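Local coordinates for protein ancestral congerin Con-anc (PDB 3AJY) that binds beta-galactoside sugars as a reconstructed ancestral fish galectin, holding a galactose-glucose disaccharide in its glycan pocket, at residues A[49-53]-A[54-58]. Numbering follows the deposited sequence.
Sequences RFNYG and ADQNT. With BGC (beta-D-glucopyranose), chain C; GAL (beta-D-galactopyranose), chain B.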
ATOM      1  N   ARG A  49       4.064 -15.008  17.149  1.00 28.66           N
ATOM      2  CA  ARG A  49       3.204 -15.667  18.111  1.00 28.89           C
ATOM      3  C   ARG A  49       3.620 -15.290  19.522  1.00 28.66           C
ATOM      4  O   ARG A  49       4.651 -15.743  20.029  1.00 27.83           O
ATOM      5  CB  ARG A  49       3.238 -17.184  17.900  1.00 28.67           C
ATOM      6  CG  ARG A  49       3.445 -17.567  16.469  1.00 32.02           C
ATOM      7  CD  ARG A  49       2.422 -18.478  15.866  1.00 34.33           C
ATOM      8  NE  ARG A  49       2.768 -19.875  15.978  1.00 35.95           N
ATOM      9  CZ  ARG A  49       2.493 -20.839  15.088  1.00 34.23           C
ATOM     10  NH1 ARG A  49       1.902 -20.602  13.923  1.00 35.88           N
ATOM     11  NH2 ARG A  49       2.843 -22.076  15.377  1.00 30.58           N
ATOM     12  N   PHE A  50       2.823 -14.431  20.141  1.00 29.01           N
ATOM     13  CA  PHE A  50       2.965 -14.147  21.548  1.00 29.62           C
ATOM     14  C   PHE A  50       2.649 -15.414  22.337  1.00 30.15           C
ATOM     15  O   PHE A  50       3.390 -15.808  23.240  1.00 30.04           O
ATOM     16  CB  PHE A  50       2.016 -13.022  21.946  1.00 29.99           C
ATOM     17  CG  PHE A  50       2.227 -11.756  21.157  1.00 31.18           C
ATOM     18  CD1 PHE A  50       1.533 -11.535  19.967  1.00 31.01           C
ATOM     19  CD2 PHE A  50       3.130 -10.796  21.596  1.00 32.17           C
ATOM     20  CE1 PHE A  50       1.728 -10.370  19.231  1.00 32.79           C
ATOM     21  CE2 PHE A  50       3.331  -9.631  20.869  1.00 30.70           C
ATOM     22  CZ  PHE A  50       2.644  -9.418  19.687  1.00 31.61           C
ATOM     23  N   ASN A  51       1.547 -16.061  21.972  1.00 30.65           N
ATOM     24  CA  ASN A  51       1.059 -17.206  22.714  1.00 31.98           C
ATOM     25  C   ASN A  51       0.187 -18.009  21.760  1.00 31.78           C
ATOM     26  O   ASN A  51      -0.960 -17.635  21.536  1.00 31.54           O
ATOM     27  CB  ASN A  51       0.254 -16.713  23.939  1.00 32.85           C
ATOM     28  CG  ASN A  51      -0.519 -17.830  24.640  1.00 35.87           C
ATOM     29  OD1 ASN A  51       0.036 -18.885  24.960  1.00 40.06           O
ATOM     30  ND2 ASN A  51      -1.806 -17.588  24.894  1.00 38.18           N
ATOM     31  N   TYR A  52       0.748 -19.067  21.171  1.00 31.59           N
ATOM     32  CA  TYR A  52       0.001 -19.948  20.249  1.00 32.70           C
ATOM     33  C   TYR A  52       0.565 -21.353  20.430  1.00 32.40           C
ATOM     34  O   TYR A  52       1.688 -21.635  20.027  1.00 32.29           O
ATOM     35  CB  TYR A  52       0.104 -19.465  18.778  1.00 32.76           C
ATOM     36  CG  TYR A  52      -0.881 -20.114  17.798  1.00 34.29           C
ATOM     37  CD1 TYR A  52      -2.229 -19.749  17.791  1.00 34.85           C
ATOM     38  CD2 TYR A  52      -0.461 -21.068  16.870  1.00 35.15           C
ATOM     39  CE1 TYR A  52      -3.137 -20.336  16.897  1.00 34.76           C
ATOM     40  CE2 TYR A  52      -1.368 -21.667  15.970  1.00 33.06           C
ATOM     41  CZ  TYR A  52      -2.702 -21.287  15.996  1.00 34.33           C
ATOM     42  OH  TYR A  52      -3.631 -21.852  15.121  1.00 35.39           O
ATOM     43  N   GLY A  53      -0.214 -22.216  21.077  1.00 32.03           N
ATOM     44  CA  GLY A  53       0.250 -23.531  21.486  1.00 31.91           C
ATOM     45  C   GLY A  53       1.526 -23.421  22.299  1.00 31.87           C
ATOM     46  O   GLY A  53       1.639 -22.567  23.186  1.00 32.27           O
ATOM     47  N   ALA A  54       2.494 -24.269  21.975  1.00 31.58           N
ATOM     48  CA  ALA A  54       3.774 -24.295  22.666  1.00 31.81           C
ATOM     49  C   ALA A  54       4.651 -23.090  22.301  1.00 31.70           C
ATOM     50  O   ALA A  54       5.678 -22.865  22.930  1.00 31.44           O
ATOM     51  CB  ALA A  54       4.499 -25.571  22.355  1.00 31.48           C
ATOM     52  N   ASP A  55       4.237 -22.337  21.282  1.00 31.35           N
ATOM     53  CA  ASP A  55       4.972 -21.165  20.824  1.00 31.65           C
ATOM     54  C   ASP A  55       4.690 -19.916  21.666  1.00 31.85           C
ATOM     55  O   ASP A  55       3.617 -19.319  21.572  1.00 31.42           O
ATOM     56  CB  ASP A  55       4.677 -20.897  19.335  1.00 31.21           C
ATOM     57  CG  ASP A  55       5.166 -22.029  18.428  1.00 32.05           C
ATOM     58  OD1 ASP A  55       6.294 -22.515  18.642  1.00 32.34           O
ATOM     59  OD2 ASP A  55       4.435 -22.443  17.494  1.00 30.31           O
ATOM     60  N   GLN A  56       5.662 -19.527  22.484  1.00 31.91           N
ATOM     61  CA  GLN A  56       5.572 -18.288  23.251  1.00 33.01           C
ATOM     62  C   GLN A  56       6.655 -17.352  22.741  1.00 33.14           C
ATOM     63  O   GLN A  56       7.801 -17.772  22.586  1.00 33.78           O
ATOM     64  CB  GLN A  56       5.752 -18.541  24.761  1.00 33.11           C
ATOM     65  CG  GLN A  56       4.880 -19.677  25.346  1.00 34.56           C
ATOM     66  CD  GLN A  56       3.384 -19.364  25.287  1.00 35.54           C
ATOM     67  OE1 GLN A  56       2.910 -18.379  25.860  1.00 37.40           O
ATOM     68  NE2 GLN A  56       2.645 -20.197  24.592  1.00 35.43           N
ATOM     69  N   ASN A  57       6.288 -16.106  22.446  1.00 33.26           N
ATOM     70  CA  ASN A  57       7.219 -15.121  21.865  1.00 33.64           C
ATOM     71  C   ASN A  57       8.154 -15.739  20.826  1.00 33.28           C
ATOM     72  O   ASN A  57       9.389 -15.614  20.900  1.00 32.10           O
ATOM     73  CB  ASN A  57       8.026 -14.393  22.958  1.00 34.17           C
ATOM     74  CG  ASN A  57       7.148 -13.593  23.910  1.00 35.94           C
ATOM     75  OD1 ASN A  57       6.150 -13.016  23.516  1.00 38.16           O
ATOM     76  ND2 ASN A  57       7.542 -13.545  25.180  1.00 41.04           N
ATOM     77  N   THR A  58       7.541 -16.407  19.854  1.00 32.39           N
ATOM     78  CA  THR A  58       8.274 -17.105  18.814  1.00 31.52           C
ATOM     79  C   THR A  58       7.722 -16.673  17.468  1.00 31.26           C
ATOM     80  O   THR A  58       6.500 -16.530  17.299  1.00 30.53           O
ATOM     81  CB  THR A  58       8.122 -18.625  18.998  1.00 31.24           C
ATOM     82  OG1 THR A  58       8.612 -18.980  20.292  1.00 31.25           O
ATOM     83  CG2 THR A  58       8.871 -19.426  17.928  1.00 30.64           C
TER
HETATM   84  C2  BGC C   1       2.204 -26.343  14.404  1.00 36.36           C
HETATM   85  C3  BGC C   1       1.504 -25.026  14.106  1.00 35.72           C
HETATM   86  C4  BGC C   1       0.391 -25.184  13.055  1.00 35.88           C
HETATM   87  C5  BGC C   1      -0.514 -26.349  13.484  1.00 36.85           C
HETATM   88  C6  BGC C   1      -1.688 -26.667  12.560  1.00 39.28           C
HETATM   89  C1  BGC C   1       1.139 -27.386  14.721  1.00 35.99           C
HETATM   90  O1  BGC C   1       1.763 -28.617  14.914  1.00 38.49           O
HETATM   91  O2  BGC C   1       3.071 -26.189  15.510  1.00 35.30           O
HETATM   92  O3  BGC C   1       2.494 -24.132  13.689  1.00 36.63           O
HETATM   93  O4  BGC C   1      -0.366 -23.994  13.039  1.00 35.74           O
HETATM   94  O5  BGC C   1       0.282 -27.500  13.608  1.00 36.82           O
HETATM   95  O6  BGC C   1      -1.160 -26.919  11.278  1.00 43.31           O
HETATM   96  C1  GAL B   2      -0.458 -23.406  11.735  1.00 34.87           C
HETATM   97  C2  GAL B   2      -1.478 -22.278  11.840  1.00 34.60           C
HETATM   98  C3  GAL B   2      -1.574 -21.503  10.528  1.00 33.76           C
HETATM   99  C4  GAL B   2      -0.174 -21.077  10.067  1.00 33.60           C
HETATM  100  C5  GAL B   2       0.756 -22.293  10.000  1.00 34.49           C
HETATM  101  C6  GAL B   2       2.189 -21.955   9.550  1.00 34.41           C
HETATM  102  O2  GAL B   2      -2.736 -22.815  12.172  1.00 36.51           O
HETATM  103  O3  GAL B   2      -2.391 -20.369  10.749  1.00 32.66           O
HETATM  104  O4  GAL B   2       0.346 -20.112  10.963  1.00 32.55           O
HETATM  105  O5  GAL B   2       0.797 -22.940  11.257  1.00 34.16           O
HETATM  106  O6  GAL B   2       2.945 -23.149   9.402  1.00 32.38           O
HETATM  107  O   HOH W   1       3.663 -14.026  25.481  1.00 46.41           O
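R49 reaches across the hairpin to D55 and on to the sugar. Its CB and CG rest against T58 O, CG at 3.3 Å. CG lies roughly anti to the carbonyl carbon, off a clean stagger, and bends at chi2 and chi3 carry the guanidinium alongside D55. NE makes only a weak bond to D55 OD2. NH2 does the main work: it forms a salt bridge to D55 OD2 at 2.7 Å, close to the guanidinium plane. The same NH2 gives an almost straight hydrogen bond (173°) to glucose O3. NH1 lies 3.4 Å from galactose O4 and is bridged to D47. Y52 CD2 covers one face of the R49 guanidinium, 3.4 Å above its centre, while D55 and the sugar oxygens meet its edge. The Y52 ring runs on to the galactose, where OH and O2 share a hydrogen bond of 3.2 Å.

The backbone closes in a type II' turn from Y52 to D55, with G53 at positive phi. On the other face, Q56 NE2 donates to a lone pair of N51 OD1 at 2.9 Å, in the carbonyl plane, though the two amides are turned 62° apart. Where the ladder meets R49, N57 and T58 together oppose it in a G1 beta bulge.

R49 and Y52 line the glycan pocket, and D55, salt-bridged through OD1 to R74, ties the hairpin to strand 68-75. The hairpin joins the ends of the neighbouring strands 41-52 and 58-65, inside the six-stranded sheet of this galectin beta-sandwich; R49 and D55 lean on V60, and the Y52 ring makes a cation-pi contact with R30 of strand 30-35.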